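Extracellular ligand-binding receptor (Rhodopseudomonas palustris, PDB 4F06) probably serves as the solute-binding component of an ABC transporter, capturing benzoate derivatives released from lignin, here p-hydroxybenzoic acid. Local coordinates at residues V8-T13 with F47-E52; V73-G78 with K96-V101. All coordinates share one frame; numbering follows the deposited sequence. Where two conformers were deposited one is given.

Interaction 1: residues V8-T13 with F47-E52. With SO4 (sulfate ion), chain H.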
ATOM      1  N   VAL A   8     -12.086  -7.619  16.141  1.00  8.21           N
ATOM      2  CA  VAL A   8     -11.730  -6.824  14.988  1.00  7.57           C
ATOM      3  C   VAL A   8     -11.710  -7.776  13.832  1.00  7.64           C
ATOM      4  O   VAL A   8     -11.002  -8.781  13.877  1.00  8.63           O
ATOM      5  CB  VAL A   8     -10.325  -6.156  15.164  1.00  8.88           C
ATOM      6  CG1 VAL A   8      -9.924  -5.400  13.900  1.00  9.67           C
ATOM      7  CG2 VAL A   8     -10.328  -5.248  16.375  1.00  9.16           C
ATOM      8  N   GLY A   9     -12.450  -7.457  12.761  1.00  7.44           N
ATOM      9  CA  GLY A   9     -12.481  -8.356  11.583  1.00  7.76           C
ATOM     10  C   GLY A   9     -11.532  -7.846  10.521  1.00  6.79           C
ATOM     11  O   GLY A   9     -11.650  -6.716  10.062  1.00  9.23           O
ATOM     12  N   VAL A  10     -10.545  -8.682  10.159  1.00  6.72           N
ATOM     13  CA  VAL A  10      -9.533  -8.311   9.183  1.00  6.44           C
ATOM     14  C   VAL A  10      -9.796  -9.075   7.905  1.00  6.99           C
ATOM     15  O   VAL A  10      -9.780 -10.327   7.910  1.00  8.63           O
ATOM     16  CB  VAL A  10      -8.130  -8.664   9.710  1.00  6.94           C
ATOM     17  CG1 VAL A  10      -7.083  -8.256   8.681  1.00  9.63           C
ATOM     18  CG2 VAL A  10      -7.831  -7.968  11.052  1.00  8.66           C
ATOM     19  N   ILE A  11     -10.030  -8.355   6.818  1.00  6.45           N
ATOM     20  CA  ILE A  11     -10.232  -9.011   5.518  1.00  6.18           C
ATOM     21  C   ILE A  11      -8.942  -8.781   4.726  1.00  6.65           C
ATOM     22  O   ILE A  11      -8.468  -7.653   4.580  1.00  7.57           O
ATOM     23  CB  ILE A  11     -11.445  -8.379   4.786  1.00  7.90           C
ATOM     24  CG1 ILE A  11     -12.749  -8.657   5.578  1.00  7.87           C
ATOM     25  CG2 ILE A  11     -11.512  -8.912   3.324  1.00  8.95           C
ATOM     26  CD1 ILE A  11     -13.910  -7.813   5.106  1.00  9.31           C
ATOM     27  N   GLY A  12      -8.358  -9.859   4.205  1.00  6.69           N
ATOM     28  CA  GLY A  12      -7.121  -9.715   3.415  1.00  7.35           C
ATOM     29  C   GLY A  12      -6.928 -10.900   2.545  1.00  6.93           C
ATOM     30  O   GLY A  12      -7.696 -11.864   2.633  1.00  8.31           O
ATOM     31  N   THR A  13      -5.911 -10.840   1.699  1.00  7.01           N
ATOM     32  CA  THR A  13      -5.633 -11.944   0.783  1.00  6.88           C
ATOM     33  C   THR A  13      -4.827 -12.988   1.545  1.00  6.74           C
ATOM     34  O   THR A  13      -3.601 -12.951   1.588  1.00  7.84           O
ATOM     35  CB  THR A  13      -4.911 -11.420  -0.481  1.00  6.66           C
ATOM     36  OG1 THR A  13      -3.797 -10.612  -0.074  1.00  7.78           O
ATOM     37  CG2 THR A  13      -5.837 -10.582  -1.320  1.00  8.67           C
ATOM     38  N   PHE A  47      -8.313 -10.338  17.004  1.00  8.79           N
ATOM     39  CA  PHE A  47      -8.374 -10.165  15.561  1.00  9.03           C
ATOM     40  C   PHE A  47      -8.820 -11.469  14.921  1.00  9.36           C
ATOM     41  O   PHE A  47      -8.295 -12.549  15.240  1.00 12.14           O
ATOM     42  CB  PHE A  47      -7.001  -9.731  15.065  1.00  9.89           C
ATOM     43  CG  PHE A  47      -6.598  -8.354  15.543  1.00  9.80           C
ATOM     44  CD1 PHE A  47      -5.918  -8.189  16.770  1.00 11.32           C
ATOM     45  CD2 PHE A  47      -6.864  -7.212  14.742  1.00 10.13           C
ATOM     46  CE1 PHE A  47      -5.562  -6.920  17.226  1.00 11.50           C
ATOM     47  CE2 PHE A  47      -6.491  -5.943  15.209  1.00 11.19           C
ATOM     48  CZ  PHE A  47      -5.828  -5.801  16.432  1.00 11.19           C
ATOM     49  N   VAL A  48      -9.806 -11.351  14.025  0.50  8.44           N
ATOM     50  CA  VAL A  48     -10.464 -12.466  13.291  0.50  8.80           C
ATOM     51  C   VAL A  48     -10.203 -12.241  11.790  0.50  8.92           C
ATOM     52  O   VAL A  48     -10.517 -11.170  11.276  0.50 12.71           O
ATOM     53  CB  VAL A  48     -11.996 -12.473  13.563  0.50  8.45           C
ATOM     54  CG1 VAL A  48     -12.667 -13.680  12.879  0.50  9.85           C
ATOM     55  CG2 VAL A  48     -12.261 -12.453  15.078  0.50  9.00           C
ATOM     56  N   TYR A  49      -9.621 -13.223  11.095  1.00  7.70           N
ATOM     57  CA  TYR A  49      -9.192 -13.027   9.704  1.00  8.41           C
ATOM     58  C   TYR A  49     -10.135 -13.710   8.729  1.00  7.65           C
ATOM     59  O   TYR A  49     -10.543 -14.863   8.939  1.00  9.66           O
ATOM     60  CB  TYR A  49      -7.743 -13.565   9.507  1.00  9.06           C
ATOM     61  CG  TYR A  49      -6.757 -12.816  10.372  1.00  9.44           C
ATOM     62  CD1 TYR A  49      -6.522 -13.199  11.693  1.00  9.64           C
ATOM     63  CD2 TYR A  49      -6.094 -11.696   9.867  1.00  8.65           C
ATOM     64  CE1 TYR A  49      -5.629 -12.475  12.479  1.00 10.72           C
ATOM     65  CE2 TYR A  49      -5.208 -10.981  10.656  1.00  9.82           C
ATOM     66  CZ  TYR A  49      -4.992 -11.365  11.949  1.00  9.42           C
ATOM     67  OH  TYR A  49      -4.106 -10.647  12.735  1.00 11.26           O
ATOM     68  N   ARG A  50     -10.423 -13.042   7.621  1.00  7.80           N
ATOM     69  CA  ARG A  50     -11.238 -13.622   6.563  1.00  6.52           C
ATOM     70  C   ARG A  50     -10.543 -13.350   5.230  1.00  7.25           C
ATOM     71  O   ARG A  50      -9.806 -12.357   5.071  1.00  8.01           O
ATOM     72  CB  ARG A  50     -12.634 -12.972   6.567  1.00  8.80           C
ATOM     73  CG  ARG A  50     -13.474 -13.250   7.810  1.00  9.60           C
ATOM     74  CD  ARG A  50     -13.805 -14.739   7.927  1.00 11.08           C
ATOM     75  NE  ARG A  50     -14.624 -15.044   9.117  1.00 13.79           N
ATOM     76  CZ  ARG A  50     -14.159 -15.545  10.251  1.00 14.75           C
ATOM     77  NH1 ARG A  50     -12.856 -15.799  10.386  1.00 15.75           N
ATOM     78  NH2 ARG A  50     -15.010 -15.799  11.251  1.00 18.43           N
ATOM     79  N   ASP A  51     -10.802 -14.214   4.245  1.00  8.68           N
ATOM     80  CA  ASP A  51      -9.990 -14.246   3.026  1.00  8.00           C
ATOM     81  C   ASP A  51     -10.693 -13.593   1.826  1.00  8.17           C
ATOM     82  O   ASP A  51     -11.646 -14.114   1.246  1.00  8.85           O
ATOM     83  CB  ASP A  51      -9.650 -15.717   2.756  1.00  8.75           C
ATOM     84  CG  ASP A  51      -8.647 -15.921   1.666  1.00  8.96           C
ATOM     85  OD1 ASP A  51      -8.062 -14.945   1.102  1.00  9.74           O
ATOM     86  OD2 ASP A  51      -8.425 -17.120   1.387  1.00 12.83           O
ATOM     87  N   GLU A  52     -10.142 -12.451   1.462  1.00  8.88           N
ATOM     88  CA  GLU A  52     -10.563 -11.680   0.349  1.00  9.48           C
ATOM     89  C   GLU A  52     -10.287 -12.334  -1.022  1.00  8.42           C
ATOM     90  O   GLU A  52     -11.054 -12.107  -2.000  1.00  9.26           O
ATOM     91  CB  GLU A  52      -9.719 -10.403   0.531  1.00 14.27           C
ATOM     92  CG  GLU A  52      -9.785  -9.409  -0.536  1.00 14.84           C
ATOM     93  CD  GLU A  52      -9.000  -8.127  -0.238  1.00  8.61           C
ATOM     94  OE1 GLU A  52      -8.386  -7.969   0.872  1.00  9.07           O
ATOM     95  OE2 GLU A  52      -9.003  -7.316  -1.137  1.00  8.74           O
TER
HETATM   96  S   SO4 H 407     -12.410 -17.564  13.684  1.00 51.76           S
HETATM   97  O1  SO4 H 407     -12.317 -19.037  13.867  1.00 75.08           O
HETATM   98  O2  SO4 H 407     -13.833 -17.196  13.430  1.00 58.62           O
HETATM   99  O3  SO4 H 407     -11.953 -16.885  14.931  1.00 60.57           O
HETATM  100  O4  SO4 H 407     -11.547 -17.115  12.551  1.00 41.29           O
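The rings of Phe47 and Tyr49 lie beside Val8 and Val10 of the adjoining parallel strand. Val10 CG2 comes to the edge of the Phe47 ring, near its plane, with CG2 3.9 Å from Phe47 CD2, while Val8 comes obliquely to the same ring atom, its CB 3.6 Å from Phe47 CD2. Val10 and Tyr49 run side by side, and Tyr49 CD2 sits 3.7 Å from Val10 CB, again obliquely. Ile29 of helix 19-36 packs on this group, and Lys26 makes a cation-pi contact with Tyr49.

Across the sheet, on the face of Val48 and Ile11, the Arg50 guanidinium takes a sulfate, probably from the crystallisation liquor, at its edge, the sulfur in its plane. NH1 reaches sulfate O4 at 2.9 Å and NH2 reaches O2 at 2.8 Å. A bend at chi2 (-64°) turns the chain back along its own strand, and NH1 also donates to Tyr49 O, from well above the carbonyl plane. Since NE salt-bridges Glu66, a leucine here would probably leave Glu66 without this salt-bridge partner and Tyr49 O without this donor.

Five backbone bonds join the strands, the straightest from Val10 N to Val48 O (2.7 Å, 177° at the hydrogen). The last, from Glu52 N to Gly12 O, meets its acceptor from above the carbonyl plane as the strands end. There Glu52, extended beyond CG, brings OE1 to 3.3 Å from Gly12 CA. Its carboxylate is fixed by Asn84 and by the backbone N-H groups of Tyr80 and Phe81, both lining the pocket. Helix 19-36 thus covers the face of Val10, Phe47 and Tyr49; on the other, Leu67 of helix 57-69 packs on Ile11, Val48 and Arg50, whose guanidinium reaches past to the sulfate, and a buried acid ties the strand ends to the p-hydroxybenzoate site.

Interaction 2: residues V73-G78 with K96-V101; sequences VQYLAG and KVPMVV
Pro98 and Val97 carry the side-chain contact with strand 75-78. The proline ring crosses Tyr75 at a slant, its CD 3.8 Å from Tyr75 CD1, and CD also lies 3.4 Å from Gln74 O. Val97 CG1 reaches across to Leu76, 3.8 Å from its CG; with chi1 at 172°, CG1 stands opposite the backbone N of its own residue, and CG2 is left to approach Val73 O.

Beyond this apolar opening the backbones pair in parallel. Leu76 N donates to Pro98 O at 2.8 Å and 178°, almost a straight line. Leu76 O then accepts from Val100 N, which is tilted from the carbonyl plane, and Gly78 N closes the series on Val100 O at 3.0 Å. Gly78 has a positive phi, and a side chain at its backbone angles would collide with the carbonyl oxygen before it.

At the other end a water donates to both Gln74 O (2.7 Å) and Lys96 O, bridging the segments where they have parted. At Lys96 a Schellman motif ends the preceding helix, and Val97 and Pro98 lead on to the strand.

Farther out, Leu67 of helix 57-69 meets Val73 and Leu76, while Met298 of helix 283-301 meets Tyr75 and Val100. Helices therefore cover both faces of this part of the sheet, and strand 116-118 lies alongside, touching Met99, a selenomethionine in this crystal, Val100 and Val101. The two strands are joined through helices 82-88 and 92-95, a beta-alpha-beta crossover of the kind expected in a periplasmic binding protein lobe. With nearly every touching residue buried, the pairing depends on backbone bonds inside an apolar layer between helices 57-69 and 283-301, and a water bridges the two segments where they diverge.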
ATOM      1  N   VAL A  73     -18.130  -7.835  15.355  1.00  8.29           N
ATOM      2  CA  VAL A  73     -16.938  -7.001  15.423  1.00  7.98           C
ATOM      3  C   VAL A  73     -17.287  -5.534  15.633  1.00  7.74           C
ATOM      4  O   VAL A  73     -18.299  -5.048  15.117  1.00  9.49           O
ATOM      5  CB  VAL A  73     -16.039  -7.135  14.163  1.00  7.74           C
ATOM      6  CG1 VAL A  73     -15.625  -8.590  13.948  1.00  9.15           C
ATOM      7  CG2 VAL A  73     -16.658  -6.569  12.867  1.00  9.47           C
ATOM      8  N   GLN A  74     -16.437  -4.859  16.402  1.00  7.96           N
ATOM      9  CA  GLN A  74     -16.581  -3.417  16.560  1.00  7.88           C
ATOM     10  C   GLN A  74     -15.847  -2.636  15.484  1.00  6.76           C
ATOM     11  O   GLN A  74     -16.135  -1.440  15.262  1.00  8.21           O
ATOM     12  CB  GLN A  74     -16.129  -2.945  17.933  1.00 10.02           C
ATOM     13  CG  GLN A  74     -17.072  -3.309  19.054  1.00 10.66           C
ATOM     14  CD  GLN A  74     -16.739  -2.517  20.307  1.00 11.13           C
ATOM     15  OE1 GLN A  74     -16.213  -1.423  20.218  1.00 17.40           O
ATOM     16  NE2 GLN A  74     -17.084  -3.036  21.454  1.00 13.82           N
ATOM     17  N   TYR A  75     -14.857  -3.273  14.809  1.00  6.77           N
ATOM     18  CA  TYR A  75     -13.995  -2.616  13.816  1.00  6.23           C
ATOM     19  C   TYR A  75     -13.730  -3.614  12.705  1.00  5.83           C
ATOM     20  O   TYR A  75     -13.630  -4.815  12.973  1.00  7.14           O
ATOM     21  CB  TYR A  75     -12.635  -2.210  14.440  1.00  7.32           C
ATOM     22  CG  TYR A  75     -12.815  -1.230  15.579  1.00  7.28           C
ATOM     23  CD1 TYR A  75     -12.957   0.148  15.330  1.00  8.65           C
ATOM     24  CD2 TYR A  75     -12.975  -1.695  16.875  1.00  8.26           C
ATOM     25  CE1 TYR A  75     -13.252   1.029  16.369  1.00  9.40           C
ATOM     26  CE2 TYR A  75     -13.254  -0.834  17.916  1.00  9.27           C
ATOM     27  CZ  TYR A  75     -13.417   0.516  17.664  1.00  9.26           C
ATOM     28  OH  TYR A  75     -13.754   1.438  18.652  1.00 11.08           O
ATOM     29  N   LEU A  76     -13.605  -3.074  11.493  1.00  6.54           N
ATOM     30  CA  LEU A  76     -13.129  -3.869  10.345  1.00  5.73           C
ATOM     31  C   LEU A  76     -11.762  -3.293   9.919  1.00  5.63           C
ATOM     32  O   LEU A  76     -11.430  -2.124  10.216  1.00  6.57           O
ATOM     33  CB  LEU A  76     -14.111  -3.758   9.150  1.00  7.41           C
ATOM     34  CG  LEU A  76     -15.399  -4.555   9.343  1.00  7.26           C
ATOM     35  CD1 LEU A  76     -16.475  -4.059   8.392  1.00  9.65           C
ATOM     36  CD2 LEU A  76     -15.117  -6.037   9.103  1.00  8.63           C
ATOM     37  N   ALA A  77     -10.986  -4.099   9.219  1.00  6.34           N
ATOM     38  CA  ALA A  77      -9.658  -3.658   8.807  1.00  6.29           C
ATOM     39  C   ALA A  77      -9.189  -4.485   7.636  1.00  6.03           C
ATOM     40  O   ALA A  77      -9.686  -5.599   7.404  1.00  7.05           O
ATOM     41  CB  ALA A  77      -8.635  -3.811   9.939  1.00  7.98           C
ATOM     42  N   GLY A  78      -8.215  -3.945   6.903  1.00  6.99           N
ATOM     43  CA  GLY A  78      -7.531  -4.729   5.872  1.00  6.68           C
ATOM     44  C   GLY A  78      -7.805  -4.168   4.508  1.00  6.02           C
ATOM     45  O   GLY A  78      -7.655  -2.948   4.279  1.00  6.97           O
ATOM     46  N   LYS A  96     -22.432   1.034  12.090  0.50  8.37           N
ATOM     47  CA  LYS A  96     -21.674   1.736  13.154  0.50  9.24           C
ATOM     48  C   LYS A  96     -20.341   1.054  13.452  0.50  8.32           C
ATOM     49  O   LYS A  96     -19.931   0.928  14.607  0.50  9.92           O
ATOM     50  CB  LYS A  96     -22.507   1.948  14.423  0.50 10.54           C
ATOM     51  CG  LYS A  96     -23.757   2.784  14.180  0.50 13.22           C
ATOM     52  CD  LYS A  96     -24.510   3.054  15.484  0.50 15.45           C
ATOM     53  CE  LYS A  96     -25.744   3.917  15.234  0.50 20.46           C
ATOM     54  NZ  LYS A  96     -25.351   5.322  14.936  0.50 26.63           N
ATOM     55  N   VAL A  97     -19.656   0.630  12.382  1.00  7.77           N
ATOM     56  CA  VAL A  97     -18.380  -0.075  12.468  1.00  7.48           C
ATOM     57  C   VAL A  97     -17.342   0.661  11.587  1.00  6.94           C
ATOM     58  O   VAL A  97     -17.463   0.701  10.377  1.00  9.32           O
ATOM     59  CB  VAL A  97     -18.551  -1.522  11.965  1.00  7.76           C
ATOM     60  CG1 VAL A  97     -17.233  -2.271  11.829  1.00  8.58           C
ATOM     61  CG2 VAL A  97     -19.501  -2.312  12.903  1.00 10.25           C
ATOM     62  N   PRO A  98     -16.275   1.235  12.209  1.00  7.35           N
ATOM     63  CA  PRO A  98     -15.237   1.840  11.369  1.00  7.25           C
ATOM     64  C   PRO A  98     -14.403   0.802  10.637  1.00  7.54           C
ATOM     65  O   PRO A  98     -14.332  -0.351  11.070  1.00  9.36           O
ATOM     66  CB  PRO A  98     -14.359   2.606  12.374  1.00  9.11           C
ATOM     67  CG  PRO A  98     -15.268   2.801  13.597  1.00  9.11           C
ATOM     68  CD  PRO A  98     -16.108   1.548  13.648  1.00  8.44           C
HETATM   69  N   MSE A  99     -13.751   1.245   9.560  1.00  7.75           N
HETATM   70  CA  MSE A  99     -12.849   0.403   8.783  1.00  7.04           C
HETATM   71  C   MSE A  99     -11.508   1.089   8.679  1.00  6.66           C
HETATM   72  O   MSE A  99     -11.388   2.244   8.215  1.00  8.22           O
HETATM   73  CB  MSE A  99     -13.418   0.140   7.386  1.00  8.95           C
HETATM   74  CG  MSE A  99     -12.474  -0.719   6.502  1.00 10.78           C
HETATM   75 SE   MSE A  99     -13.277  -1.311   4.788  0.75 13.60          SE
HETATM   76  CE  MSE A  99     -13.468   0.342   3.783  1.00 13.11           C
ATOM     77  N   VAL A 100     -10.475   0.339   9.080  1.00  6.17           N
ATOM     78  CA  VAL A 100      -9.097   0.803   8.924  1.00  6.21           C
ATOM     79  C   VAL A 100      -8.495   0.127   7.698  1.00  6.00           C
ATOM     80  O   VAL A 100      -8.229  -1.075   7.690  1.00  7.01           O
ATOM     81  CB  VAL A 100      -8.281   0.442  10.184  1.00  7.99           C
ATOM     82  CG1 VAL A 100      -6.867   0.995  10.011  1.00  9.74           C
ATOM     83  CG2 VAL A 100      -8.934   1.047  11.433  1.00  9.24           C
ATOM     84  N   VAL A 101      -8.369   0.892   6.620  1.00  5.52           N
ATOM     85  CA  VAL A 101      -7.882   0.352   5.364  1.00  5.40           C
ATOM     86  C   VAL A 101      -6.366   0.224   5.465  1.00  5.47           C
ATOM     87  O   VAL A 101      -5.658   1.210   5.725  1.00  6.16           O
ATOM     88  CB  VAL A 101      -8.294   1.246   4.165  1.00  5.43           C
ATOM     89  CG1 VAL A 101      -7.635   0.812   2.867  1.00  7.17           C
ATOM     90  CG2 VAL A 101      -9.810   1.212   4.024  1.00  7.47           C
TER
HETATM   91  O   HOH W   1     -17.897   0.315  16.416  1.00 11.39           O

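Interactions 1 and 2 belong to one mixed sheet, their centres 10 Å apart and on the same side of the chain's centre. Strands 5-12 and 75-78 are neighbours within it, and the two contacts meet there: Gly9 O lies 2.8 Å from Ala77 N, and Ile11 N is equally close to Ala77 O, both probable hydrogen bonds. Along the chain they come in series, 8-13 with 47-52 first, then 73-78 with 96-101. Together they give four consecutive parallel strands, 43-51, 5-12, 75-78 and 99-101, with helix 57-69 touching both contacts. The side chains of Glu52 and Val101 come within about 7 and 8 Å of bound p-hydroxybenzoate, consistent with this sheet backing one wall of a pocket.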